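Side-chain contacts in particle-associated glycoside hydrolase (Acinetobacter phage Fri1, PDB 6C72), which probably cleaves the capsular polysaccharide of Acinetobacter baumannii as a trimeric tailspike depolymerase, degrading the host capsule during virus entry: residues A161-N164 with V170-A173; F300-N305 with D310-V315; C511-T516 with R563-A568; V579-F584 with S591-L596. All blocks are in the same frame, centred on the assembly; numbering follows the deposited sequence.

Contact 1: A161-N164 with V170-A173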
loop_
_atom_site.group_PDB
_atom_site.type_symbol
_atom_site.label_atom_id
_atom_site.label_comp_id
_atom_site.label_asym_id
_atom_site.label_seq_id
_atom_site.Cartn_x
_atom_site.Cartn_y
_atom_site.Cartn_z
ATOM N N ALA A 161 9.804 2.383 38.827
ATOM C CA ALA A 161 10.867 1.394 38.959
ATOM C C ALA A 161 10.379 0.005 38.565
ATOM O O ALA A 161 11.053 -0.710 37.820
ATOM C CB ALA A 161 11.407 1.401 40.395
ATOM N N ASP A 162 9.211 -0.403 39.068
ATOM C CA ASP A 162 8.683 -1.718 38.711
ATOM C C ASP A 162 8.270 -1.779 37.245
ATOM O O ASP A 162 8.459 -2.808 36.585
ATOM C CB ASP A 162 7.495 -2.077 39.601
ATOM C CG ASP A 162 7.921 -2.531 40.979
ATOM O OD1 ASP A 162 9.145 -2.638 41.220
ATOM O OD2 ASP A 162 7.028 -2.795 41.814
ATOM N N ILE A 163 7.686 -0.699 36.727
ATOM C CA ILE A 163 7.299 -0.689 35.321
ATOM C C ILE A 163 8.531 -0.884 34.445
ATOM O O ILE A 163 8.513 -1.662 33.488
ATOM C CB ILE A 163 6.541 0.611 34.983
ATOM C CG1 ILE A 163 5.191 0.639 35.715
ATOM C CG2 ILE A 163 6.325 0.729 33.489
ATOM C CD1 ILE A 163 4.428 1.944 35.587
ATOM N N ASN A 164 9.644 -0.260 34.821
ATOM C CA ASN A 164 10.862 -0.347 34.034
ATOM C C ASN A 164 11.627 -1.648 34.254
ATOM O O ASN A 164 12.290 -2.120 33.329
ATOM C CB ASN A 164 11.757 0.851 34.350
ATOM C CG ASN A 164 11.512 2.024 33.414
ATOM O OD1 ASN A 164 11.034 1.845 32.297
ATOM N ND2 ASN A 164 11.859 3.229 33.867
ATOM N N VAL A 170 2.941 -4.468 35.260
ATOM C CA VAL A 170 2.844 -3.710 36.499
ATOM C C VAL A 170 1.742 -2.659 36.419
ATOM O O VAL A 170 0.923 -2.534 37.330
ATOM C CB VAL A 170 4.196 -3.063 36.867
ATOM C CG1 VAL A 170 4.027 -2.215 38.123
ATOM C CG2 VAL A 170 5.260 -4.140 37.071
ATOM N N GLN A 171 1.704 -1.895 35.332
ATOM C CA GLN A 171 0.645 -0.908 35.155
ATOM C C GLN A 171 -0.576 -1.637 34.608
ATOM O O GLN A 171 -0.651 -1.957 33.425
ATOM C CB GLN A 171 1.108 0.225 34.253
ATOM C CG GLN A 171 0.338 1.510 34.480
ATOM C CD GLN A 171 -1.146 1.312 34.261
ATOM O OE1 GLN A 171 -1.919 1.219 35.216
ATOM N NE2 GLN A 171 -1.549 1.194 32.992
ATOM N N THR A 172 -1.528 -1.928 35.481
ATOM C CA THR A 172 -2.653 -2.776 35.130
ATOM C C THR A 172 -3.899 -2.000 34.747
ATOM O O THR A 172 -4.864 -2.615 34.289
ATOM C CB THR A 172 -2.989 -3.733 36.286
ATOM O OG1 THR A 172 -3.182 -2.988 37.501
ATOM C CG2 THR A 172 -1.870 -4.764 36.477
ATOM N N ALA A 173 -3.913 -0.682 34.925
ATOM C CA ALA A 173 -5.103 0.097 34.609
ATOM C C ALA A 173 -5.232 0.312 33.103
ATOM O O ALA A 173 -4.243 0.554 32.410
ATOM C CB ALA A 173 -5.069 1.444 35.330
#
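Val170 reaches Asp162 with both of its methyls. CG1 lies 3.8 Å from Asp162 CB and alone also meets Ile163 CG1, at 3.9 Å, while CG2 rests against the backbone, 3.5 Å from the carbonyl O of Asp162. The torsion behind this split places CG1 opposite the backbone N (chi1 177°) and leaves CG2 beside that N. Ile163 and Val170 cross at a slant, so that the middle of the isoleucine chain, rather than its terminal methyl, touches the valine. That methyl goes further: extended at chi2 (173°), Ile163 brings CD1 to 4.0 Å from Gln171 CB, and there the two side chains run alongside each other in the same direction. The pair of segments forms a small excursion from the parallel beta-helix, in which the short helix 160-165 is followed by the loop that leads to strand 179-182. Glu194 of the second subunit accepts from Val170 N, and Lys249 of that subunit donates to Ile163 O, which makes the excursion part of the trimer interface. The amide of Gln171 turns away from the helix and folds back on its own loop. Its NE2 donates to Ala173 O at 2.8 Å, almost straight and on a carbonyl lone pair, and its OE1 receives Ala173 N from above the carbonyl plane and takes a second bond from Val157 N.

Contact 2: F300-N305 with D310-V315; sequences FDIEPN and DTVYNV
A corner of the parallel beta-helix, where strand 300-302 runs out into a loop and the chain returns as strand 312-318, is fastened by Asn305 and Asp310. Asp310 OD2 takes two N-H groups from the same residue: the backbone N of Asn305 at 2.9 Å, on the anti lone pair, and the side-chain ND2 at 2.7 Å, nearly in line with the C-O bond. The carboxylate and amide planes are turned 54° apart, although OD2 itself stays close to the amide plane. The other oxygen, OD1, is held in a salt bridge by Arg247, so both ends of this buried acid are engaged, which probably favours its charged form. As is usual in such a solenoid, the inward side is apolar. Pro304 presses its CB to 3.5 Å from Asp310 CB, and its CG comes within 4.1 Å of Val312 CG2. Deeper in, Ile302 meets Val312, with CG2 of the isoleucine 3.6 Å from CG1 of the valine. It is the short branch of Ile302 that makes this touch, because CG1 stands beside the backbone N (chi1 -62°) and puts CG2 opposite it. Leu274, on the neighbouring strand 272-275, packs on Val312 from the adjoining coil.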
loop_
_atom_site.group_PDB
_atom_site.type_symbol
_atom_site.label_atom_id
_atom_site.label_comp_id
_atom_site.label_asym_id
_atom_site.label_seq_id
_atom_site.Cartn_x
_atom_site.Cartn_y
_atom_site.Cartn_z
ATOM N N PHE A 300 -18.559 -10.317 10.636
ATOM C CA PHE A 300 -18.364 -9.073 9.904
ATOM C C PHE A 300 -18.880 -9.304 8.492
ATOM O O PHE A 300 -18.520 -10.300 7.861
ATOM C CB PHE A 300 -16.889 -8.661 9.901
ATOM C CG PHE A 300 -16.596 -7.466 9.048
ATOM C CD1 PHE A 300 -16.693 -6.190 9.559
ATOM C CD2 PHE A 300 -16.231 -7.621 7.722
ATOM C CE1 PHE A 300 -16.432 -5.099 8.763
ATOM C CE2 PHE A 300 -15.973 -6.527 6.923
ATOM C CZ PHE A 300 -16.067 -5.274 7.447
ATOM N N ASP A 301 -19.758 -8.430 8.009
ATOM C CA ASP A 301 -20.544 -8.749 6.818
ATOM C C ASP A 301 -20.427 -7.630 5.788
ATOM O O ASP A 301 -20.981 -6.546 5.977
ATOM C CB ASP A 301 -22.008 -8.987 7.201
ATOM C CG ASP A 301 -22.785 -9.756 6.140
ATOM O OD1 ASP A 301 -22.168 -10.307 5.203
ATOM O OD2 ASP A 301 -24.027 -9.822 6.249
ATOM N N ILE A 302 -19.727 -7.901 4.686
ATOM C CA ILE A 302 -19.822 -7.067 3.491
ATOM C C ILE A 302 -20.876 -7.722 2.607
ATOM O O ILE A 302 -20.587 -8.691 1.905
ATOM C CB ILE A 302 -18.488 -6.940 2.760
ATOM C CG1 ILE A 302 -17.447 -6.272 3.648
ATOM C CG2 ILE A 302 -18.676 -6.171 1.469
ATOM C CD1 ILE A 302 -16.080 -6.177 3.002
ATOM N N GLU A 303 -22.106 -7.215 2.656
ATOM C CA GLU A 303 -23.213 -7.852 1.942
ATOM C C GLU A 303 -24.167 -6.824 1.352
ATOM O O GLU A 303 -25.153 -6.426 1.985
ATOM C CB GLU A 303 -23.967 -8.819 2.852
ATOM C CG GLU A 303 -25.028 -9.600 2.131
ATOM C CD GLU A 303 -25.609 -10.733 2.959
ATOM O OE1 GLU A 303 -25.492 -10.714 4.208
ATOM O OE2 GLU A 303 -26.204 -11.655 2.363
ATOM N N PRO A 304 -23.930 -6.406 0.109
ATOM C CA PRO A 304 -24.966 -5.673 -0.636
ATOM C C PRO A 304 -26.253 -6.483 -0.715
ATOM O O PRO A 304 -26.229 -7.706 -0.893
ATOM C CB PRO A 304 -24.338 -5.489 -2.024
ATOM C CG PRO A 304 -22.860 -5.509 -1.768
ATOM C CD PRO A 304 -22.652 -6.479 -0.624
ATOM N N ASN A 305 -27.383 -5.794 -0.578
ATOM C CA ASN A 305 -28.659 -6.484 -0.621
ATOM C C ASN A 305 -28.917 -7.027 -2.024
ATOM O O ASN A 305 -28.695 -6.318 -3.013
ATOM C CB ASN A 305 -29.785 -5.544 -0.206
ATOM C CG ASN A 305 -29.757 -5.220 1.274
ATOM O OD1 ASN A 305 -30.164 -6.033 2.107
ATOM N ND2 ASN A 305 -29.280 -4.029 1.611
ATOM N N ASP A 310 -27.117 -1.777 -4.372
ATOM C CA ASP A 310 -26.057 -1.848 -3.374
ATOM C C ASP A 310 -24.754 -2.363 -3.984
ATOM O O ASP A 310 -24.744 -3.327 -4.757
ATOM C CB ASP A 310 -26.457 -2.774 -2.229
ATOM C CG ASP A 310 -27.527 -2.202 -1.338
ATOM O OD1 ASP A 310 -27.871 -1.004 -1.455
ATOM O OD2 ASP A 310 -28.040 -2.989 -0.519
ATOM N N THR A 311 -23.649 -1.728 -3.610
ATOM C CA THR A 311 -22.346 -2.217 -4.014
ATOM C C THR A 311 -21.327 -1.762 -2.979
ATOM O O THR A 311 -21.480 -0.692 -2.379
ATOM C CB THR A 311 -21.969 -1.733 -5.428
ATOM O OG1 THR A 311 -20.741 -2.359 -5.825
ATOM C CG2 THR A 311 -21.792 -0.223 -5.475
ATOM N N VAL A 312 -20.321 -2.607 -2.731
ATOM C CA VAL A 312 -19.249 -2.304 -1.787
ATOM C C VAL A 312 -17.919 -2.649 -2.425
ATOM O O VAL A 312 -17.752 -3.747 -2.960
ATOM C CB VAL A 312 -19.395 -3.056 -0.454
ATOM C CG1 VAL A 312 -18.189 -2.747 0.421
ATOM C CG2 VAL A 312 -20.666 -2.623 0.242
ATOM N N TYR A 313 -16.976 -1.716 -2.370
ATOM C CA TYR A 313 -15.666 -1.967 -2.939
ATOM C C TYR A 313 -14.677 -0.993 -2.316
ATOM O O TYR A 313 -15.070 0.003 -1.713
ATOM C CB TYR A 313 -15.688 -1.862 -4.476
ATOM C CG TYR A 313 -16.281 -0.587 -5.032
ATOM C CD1 TYR A 313 -17.659 -0.427 -5.145
ATOM C CD2 TYR A 313 -15.459 0.458 -5.453
ATOM C CE1 TYR A 313 -18.203 0.730 -5.647
ATOM C CE2 TYR A 313 -16.002 1.625 -5.964
ATOM C CZ TYR A 313 -17.377 1.756 -6.056
ATOM O OH TYR A 313 -17.931 2.921 -6.557
ATOM N N ASN A 314 -13.384 -1.308 -2.453
ATOM C CA ASN A 314 -12.290 -0.491 -1.919
ATOM C C ASN A 314 -12.379 -0.403 -0.391
ATOM O O ASN A 314 -12.667 0.638 0.189
ATOM C CB ASN A 314 -12.284 0.913 -2.558
ATOM C CG ASN A 314 -12.256 0.876 -4.104
ATOM O OD1 ASN A 314 -11.946 -0.155 -4.708
ATOM N ND2 ASN A 314 -12.529 2.017 -4.739
ATOM N N VAL A 315 -12.111 -1.535 0.256
ATOM C CA VAL A 315 -12.143 -1.638 1.708
ATOM C C VAL A 315 -10.800 -2.160 2.183
ATOM O O VAL A 315 -10.295 -3.158 1.654
ATOM C CB VAL A 315 -13.279 -2.554 2.195
ATOM C CG1 VAL A 315 -13.307 -2.601 3.725
ATOM C CG2 VAL A 315 -14.625 -2.080 1.623
#

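Contact 3: C511-T516 with R563-A568; sequences CKITIT and RTLSLA
Ile515 and Leu567 reach for each other tip to tip, the CD1 of the isoleucine stopping 3.9 Å from the CD2 of the leucine. CG1 of Ile515 and CG of Leu567 (chi1 -59°) stand beside the backbone N; the isoleucine is extended at chi2 (163°), which carries CD1 forward, whereas the leucine makes the contact with CD2, the branch not anti to CA. A looser second pair lies one step along, where Ile513 CG2 and Leu565 CD2 stand 4.3 Å apart. The backbones keep well away from each other: the CA atoms of Ile513 and Leu565 are 9.8 Å apart, and those of Ile515 and Leu567 are 9.7 Å apart. The joint is therefore made by side chains alone, through every second residue of each strand. Further out, aromatic and aliphatic groups of the same chain surround the four. Tyr558 lies against both leucines and Trp560 against Ile513 and Leu565, while Leu532 reaches Ile515 and Leu565. Behind them the backbones are fixed within their own sheets, as when Ile513 pairs with Leu532 and Ile515 with Val530. On the reverse side of strand 509-517, Lys512 forms a salt bridge with Glu531 and packs against the same lysine of the second subunit. Two antiparallel sheets set face to face, their alternate residues meeting in an apolar layer, are the hallmark of a beta-sandwich, here the C-terminal domain of the tailspike.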
loop_
_atom_site.group_PDB
_atom_site.type_symbol
_atom_site.label_atom_id
_atom_site.label_comp_id
_atom_site.label_asym_id
_atom_site.label_seq_id
_atom_site.Cartn_x
_atom_site.Cartn_y
_atom_site.Cartn_z
ATOM N N CYS A 511 16.728 -31.854 -43.200
ATOM C CA CYS A 511 15.408 -32.048 -42.631
ATOM C C CYS A 511 15.087 -33.526 -42.549
ATOM O O CYS A 511 15.467 -34.306 -43.424
ATOM C CB CYS A 511 14.349 -31.341 -43.450
ATOM S SG CYS A 511 14.705 -29.581 -43.677
ATOM N N LYS A 512 14.431 -33.911 -41.465
ATOM C CA LYS A 512 13.872 -35.244 -41.304
ATOM C C LYS A 512 12.371 -35.099 -41.062
ATOM O O LYS A 512 11.955 -34.415 -40.119
ATOM C CB LYS A 512 14.564 -35.981 -40.154
ATOM C CG LYS A 512 14.084 -37.401 -39.955
ATOM C CD LYS A 512 14.604 -37.939 -38.670
ATOM C CE LYS A 512 14.037 -39.303 -38.372
ATOM N NZ LYS A 512 14.570 -39.804 -37.046
ATOM N N ILE A 513 11.565 -35.722 -41.923
ATOM C CA ILE A 513 10.103 -35.688 -41.833
ATOM C C ILE A 513 9.627 -37.067 -41.398
ATOM O O ILE A 513 9.943 -38.065 -42.048
ATOM C CB ILE A 513 9.449 -35.307 -43.173
ATOM C CG1 ILE A 513 9.818 -33.888 -43.602
ATOM C CG2 ILE A 513 7.926 -35.454 -43.068
ATOM C CD1 ILE A 513 10.943 -33.803 -44.567
ATOM N N THR A 514 8.864 -37.132 -40.312
ATOM C CA THR A 514 8.304 -38.389 -39.822
ATOM C C THR A 514 6.806 -38.398 -40.063
ATOM O O THR A 514 6.107 -37.472 -39.653
ATOM C CB THR A 514 8.598 -38.592 -38.337
ATOM O OG1 THR A 514 10.012 -38.536 -38.137
ATOM C CG2 THR A 514 8.087 -39.949 -37.879
ATOM N N ILE A 515 6.323 -39.432 -40.735
ATOM C CA ILE A 515 4.922 -39.557 -41.107
ATOM C C ILE A 515 4.397 -40.810 -40.437
ATOM O O ILE A 515 4.981 -41.885 -40.597
ATOM C CB ILE A 515 4.753 -39.653 -42.636
ATOM C CG1 ILE A 515 5.545 -38.555 -43.341
ATOM C CG2 ILE A 515 3.286 -39.529 -43.021
ATOM C CD1 ILE A 515 5.750 -38.827 -44.813
ATOM N N THR A 516 3.309 -40.681 -39.684
ATOM C CA THR A 516 2.750 -41.848 -39.020
ATOM C C THR A 516 1.237 -41.697 -38.920
ATOM O O THR A 516 0.695 -40.597 -39.047
ATOM C CB THR A 516 3.406 -42.066 -37.646
ATOM O OG1 THR A 516 2.982 -43.320 -37.095
ATOM C CG2 THR A 516 3.052 -40.961 -36.700
ATOM N N ARG A 563 12.103 -29.244 -53.568
ATOM C CA ARG A 563 12.031 -29.205 -52.115
ATOM C C ARG A 563 10.599 -29.248 -51.591
ATOM O O ARG A 563 10.384 -29.072 -50.386
ATOM C CB ARG A 563 12.754 -27.961 -51.601
ATOM C CG ARG A 563 14.253 -28.155 -51.509
ATOM C CD ARG A 563 15.017 -26.850 -51.689
ATOM N NE ARG A 563 14.372 -25.765 -50.970
ATOM C CZ ARG A 563 13.933 -24.642 -51.524
ATOM N NH1 ARG A 563 14.085 -24.418 -52.826
ATOM N NH2 ARG A 563 13.343 -23.743 -50.754
ATOM N N THR A 564 9.621 -29.462 -52.464
ATOM C CA THR A 564 8.217 -29.532 -52.076
ATOM C C THR A 564 7.767 -30.982 -51.966
ATOM O O THR A 564 7.838 -31.732 -52.943
ATOM C CB THR A 564 7.363 -28.771 -53.083
ATOM O OG1 THR A 564 7.726 -27.390 -53.030
ATOM C CG2 THR A 564 5.877 -28.923 -52.786
ATOM N N LEU A 565 7.244 -31.349 -50.797
ATOM C CA LEU A 565 6.782 -32.704 -50.531
ATOM C C LEU A 565 5.280 -32.803 -50.759
ATOM O O LEU A 565 4.526 -31.942 -50.305
ATOM C CB LEU A 565 7.113 -33.116 -49.098
ATOM C CG LEU A 565 6.464 -34.412 -48.620
ATOM C CD1 LEU A 565 6.938 -35.597 -49.444
ATOM C CD2 LEU A 565 6.764 -34.623 -47.140
ATOM N N SER A 566 4.851 -33.857 -51.455
ATOM C CA SER A 566 3.441 -34.165 -51.645
ATOM C C SER A 566 3.137 -35.539 -51.070
ATOM O O SER A 566 3.942 -36.469 -51.196
ATOM C CB SER A 566 3.059 -34.129 -53.123
ATOM O OG SER A 566 3.215 -32.822 -53.642
ATOM N N LEU A 567 1.971 -35.667 -50.452
ATOM C CA LEU A 567 1.565 -36.905 -49.803
ATOM C C LEU A 567 0.196 -37.318 -50.310
ATOM O O LEU A 567 -0.581 -36.494 -50.797
ATOM C CB LEU A 567 1.517 -36.765 -48.281
ATOM C CG LEU A 567 2.813 -36.367 -47.584
ATOM C CD1 LEU A 567 2.585 -36.292 -46.067
ATOM C CD2 LEU A 567 3.947 -37.331 -47.926
ATOM N N ALA A 568 -0.087 -38.613 -50.209
ATOM C CA ALA A 568 -1.398 -39.127 -50.581
ATOM C C ALA A 568 -1.666 -40.399 -49.790
ATOM O O ALA A 568 -0.733 -41.097 -49.376
ATOM C CB ALA A 568 -1.501 -39.408 -52.083
#

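Contact 4: V579-F584 with S591-L596; sequences VKVDVF and SKVTWL
Strand 579-584 and the last residues of the chain run roughly antiparallel, 153° apart in direction, and are closest at Val583 and Ser591, whose CA atoms lie 5.7 Å apart. At that near end Val583 sits on the backbone of the returning chain, with CB 3.3 Å from Ser591 O. A water extends the approach: it donates to Val583 O at 2.7 Å and, weakly, to Ser591 O. Moving along the strand, the contact passes to side chains. Val593 sends CG1 between two valines, 3.5 Å from Val581 CG1 and 3.9 Å from Val583 CG2. Its chi1 of -50° puts that methyl beside the backbone N and leaves CG2 to lie over one face of the Trp595 ring, 3.6 Å above its plane and toward the rim. The indole approaches Val581 from the opposite direction, its CH2 corner 3.6 Å from Val581 CG2. Thus the two methyls of Val581 are shared out, CG1 to the valine and CG2 to the tryptophan. Glu489, on the adjacent strand 485-494, accepts from Trp595 NE1 and forms a salt bridge with Lys592, while Arg491 of the same strand makes a cation-pi contact with the indole. On the reverse side of strand 576-585, Lys580 NZ bridges to Asp582 OD1, two residues along, at 2.7 Å. Valines that alternate inward on one strand, met by the carboxy-terminal end of the chain crossing to the other sheet beside strand 500-504, belong to the core of a beta-sandwich.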
loop_
_atom_site.group_PDB
_atom_site.type_symbol
_atom_site.label_atom_id
_atom_site.label_comp_id
_atom_site.label_asym_id
_atom_site.label_seq_id
_atom_site.Cartn_x
_atom_site.Cartn_y
_atom_site.Cartn_z
ATOM N N VAL A 579 2.394 -35.512 -39.279
ATOM C CA VAL A 579 3.632 -35.205 -39.987
ATOM C C VAL A 579 4.481 -34.294 -39.101
ATOM O O VAL A 579 4.065 -33.178 -38.754
ATOM C CB VAL A 579 3.354 -34.556 -41.352
ATOM C CG1 VAL A 579 4.643 -34.226 -42.065
ATOM C CG2 VAL A 579 2.480 -35.472 -42.199
ATOM N N LYS A 580 5.651 -34.779 -38.710
ATOM C CA LYS A 580 6.580 -34.018 -37.887
ATOM C C LYS A 580 7.836 -33.723 -38.699
ATOM O O LYS A 580 8.343 -34.607 -39.400
ATOM C CB LYS A 580 6.918 -34.783 -36.608
ATOM C CG LYS A 580 7.920 -34.096 -35.681
ATOM C CD LYS A 580 8.050 -34.900 -34.388
ATOM C CE LYS A 580 8.959 -34.233 -33.365
ATOM N NZ LYS A 580 10.414 -34.303 -33.735
ATOM N N VAL A 581 8.312 -32.478 -38.633
ATOM C CA VAL A 581 9.508 -32.051 -39.347
ATOM C C VAL A 581 10.568 -31.603 -38.347
ATOM O O VAL A 581 10.290 -30.790 -37.459
ATOM C CB VAL A 581 9.209 -30.914 -40.334
ATOM C CG1 VAL A 581 10.395 -30.757 -41.265
ATOM C CG2 VAL A 581 7.960 -31.218 -41.120
ATOM N N ASP A 582 11.788 -32.107 -38.524
ATOM C CA ASP A 582 12.970 -31.652 -37.796
ATOM C C ASP A 582 13.880 -30.938 -38.788
ATOM O O ASP A 582 14.268 -31.519 -39.805
ATOM C CB ASP A 582 13.721 -32.824 -37.154
ATOM C CG ASP A 582 12.833 -33.694 -36.268
ATOM O OD1 ASP A 582 11.824 -33.195 -35.723
ATOM O OD2 ASP A 582 13.168 -34.883 -36.088
ATOM N N VAL A 583 14.216 -29.684 -38.505
ATOM C CA VAL A 583 15.046 -28.879 -39.395
ATOM C C VAL A 583 16.355 -28.561 -38.681
ATOM O O VAL A 583 16.352 -28.030 -37.562
ATOM C CB VAL A 583 14.342 -27.579 -39.834
ATOM C CG1 VAL A 583 15.221 -26.791 -40.796
ATOM C CG2 VAL A 583 12.983 -27.873 -40.457
ATOM N N PHE A 584 17.466 -28.879 -39.341
ATOM C CA PHE A 584 18.812 -28.538 -38.900
ATOM C C PHE A 584 19.303 -27.412 -39.802
ATOM O O PHE A 584 19.327 -27.577 -41.027
ATOM C CB PHE A 584 19.750 -29.745 -39.018
ATOM C CG PHE A 584 19.281 -30.973 -38.284
ATOM C CD1 PHE A 584 18.228 -31.734 -38.760
ATOM C CD2 PHE A 584 19.917 -31.382 -37.112
ATOM C CE1 PHE A 584 17.803 -32.857 -38.081
ATOM C CE2 PHE A 584 19.498 -32.511 -36.428
ATOM C CZ PHE A 584 18.437 -33.246 -36.916
ATOM N N SER A 591 15.294 -22.218 -40.836
ATOM C CA SER A 591 15.006 -23.146 -39.754
ATOM C C SER A 591 13.586 -23.699 -39.787
ATOM O O SER A 591 13.266 -24.581 -38.979
ATOM C CB SER A 591 15.260 -22.463 -38.409
ATOM O OG SER A 591 14.333 -21.413 -38.206
ATOM N N LYS A 592 12.738 -23.239 -40.704
ATOM C CA LYS A 592 11.339 -23.640 -40.693
ATOM C C LYS A 592 10.864 -23.956 -42.103
ATOM O O LYS A 592 11.197 -23.246 -43.056
ATOM C CB LYS A 592 10.443 -22.550 -40.081
ATOM C CG LYS A 592 10.411 -22.521 -38.554
ATOM C CD LYS A 592 10.053 -21.136 -38.025
ATOM C CE LYS A 592 8.648 -20.668 -38.501
ATOM N NZ LYS A 592 7.437 -21.386 -37.931
ATOM N N VAL A 593 10.051 -25.008 -42.217
ATOM C CA VAL A 593 9.444 -25.357 -43.494
ATOM C C VAL A 593 8.303 -24.392 -43.786
ATOM O O VAL A 593 7.807 -23.684 -42.901
ATOM C CB VAL A 593 8.928 -26.803 -43.496
ATOM C CG1 VAL A 593 9.982 -27.743 -43.000
ATOM C CG2 VAL A 593 7.653 -26.901 -42.663
ATOM N N THR A 594 7.877 -24.370 -45.047
ATOM C CA THR A 594 6.676 -23.648 -45.443
ATOM C C THR A 594 5.554 -24.666 -45.552
ATOM O O THR A 594 5.609 -25.566 -46.394
ATOM C CB THR A 594 6.859 -22.908 -46.764
ATOM O OG1 THR A 594 7.958 -21.995 -46.657
ATOM C CG2 THR A 594 5.586 -22.142 -47.087
ATOM N N TRP A 595 4.557 -24.542 -44.683
ATOM C CA TRP A 595 3.388 -25.403 -44.741
ATOM C C TRP A 595 2.445 -24.925 -45.832
ATOM O O TRP A 595 2.195 -23.725 -45.970
ATOM C CB TRP A 595 2.664 -25.410 -43.396
ATOM C CG TRP A 595 3.488 -25.992 -42.289
ATOM C CD1 TRP A 595 4.119 -25.306 -41.297
ATOM C CD2 TRP A 595 3.776 -27.380 -42.067
ATOM N NE1 TRP A 595 4.777 -26.177 -40.463
ATOM C CE2 TRP A 595 4.584 -27.457 -40.911
ATOM C CE3 TRP A 595 3.422 -28.560 -42.727
ATOM C CZ2 TRP A 595 5.046 -28.667 -40.395
ATOM C CZ3 TRP A 595 3.887 -29.760 -42.223
ATOM C CH2 TRP A 595 4.692 -29.806 -41.063
ATOM N N LEU A 596 1.932 -25.865 -46.616
ATOM C CA LEU A 596 1.089 -25.521 -47.758
ATOM C C LEU A 596 -0.376 -25.876 -47.507
ATOM O O LEU A 596 -0.678 -26.766 -46.710
ATOM C CB LEU A 596 1.606 -26.219 -49.006
ATOM C CG LEU A 596 3.083 -25.890 -49.216
ATOM C CD1 LEU A 596 3.675 -26.738 -50.324
ATOM C CD2 LEU A 596 3.249 -24.405 -49.504
HETATM O O HOH W 1 16.294 -25.299 -37.547
#

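How the contacts relate
Read from the N terminus, the four contacts come in series, each closing its loop before the next opens, so none nests in or crosses another. Contact 1 closes a short loop on the excursion from the beta-helix, and contact 2 a loop between strands 300-302 and 312-318 of the solenoid, with centres about 43 Å apart. Contacts 3 and 4 belong to the C-terminal beta-sandwich. Contact 3 spans 46 intervening residues and joins the two facing sheets; contact 4, spanning six, brings the chain end onto strand 576-585. That strand pairs with strand 509-517 of contact 3, Thr514 N and Lys580 O forming a probable hydrogen bond of 2.7 Å, and Ile513 packs on Val579.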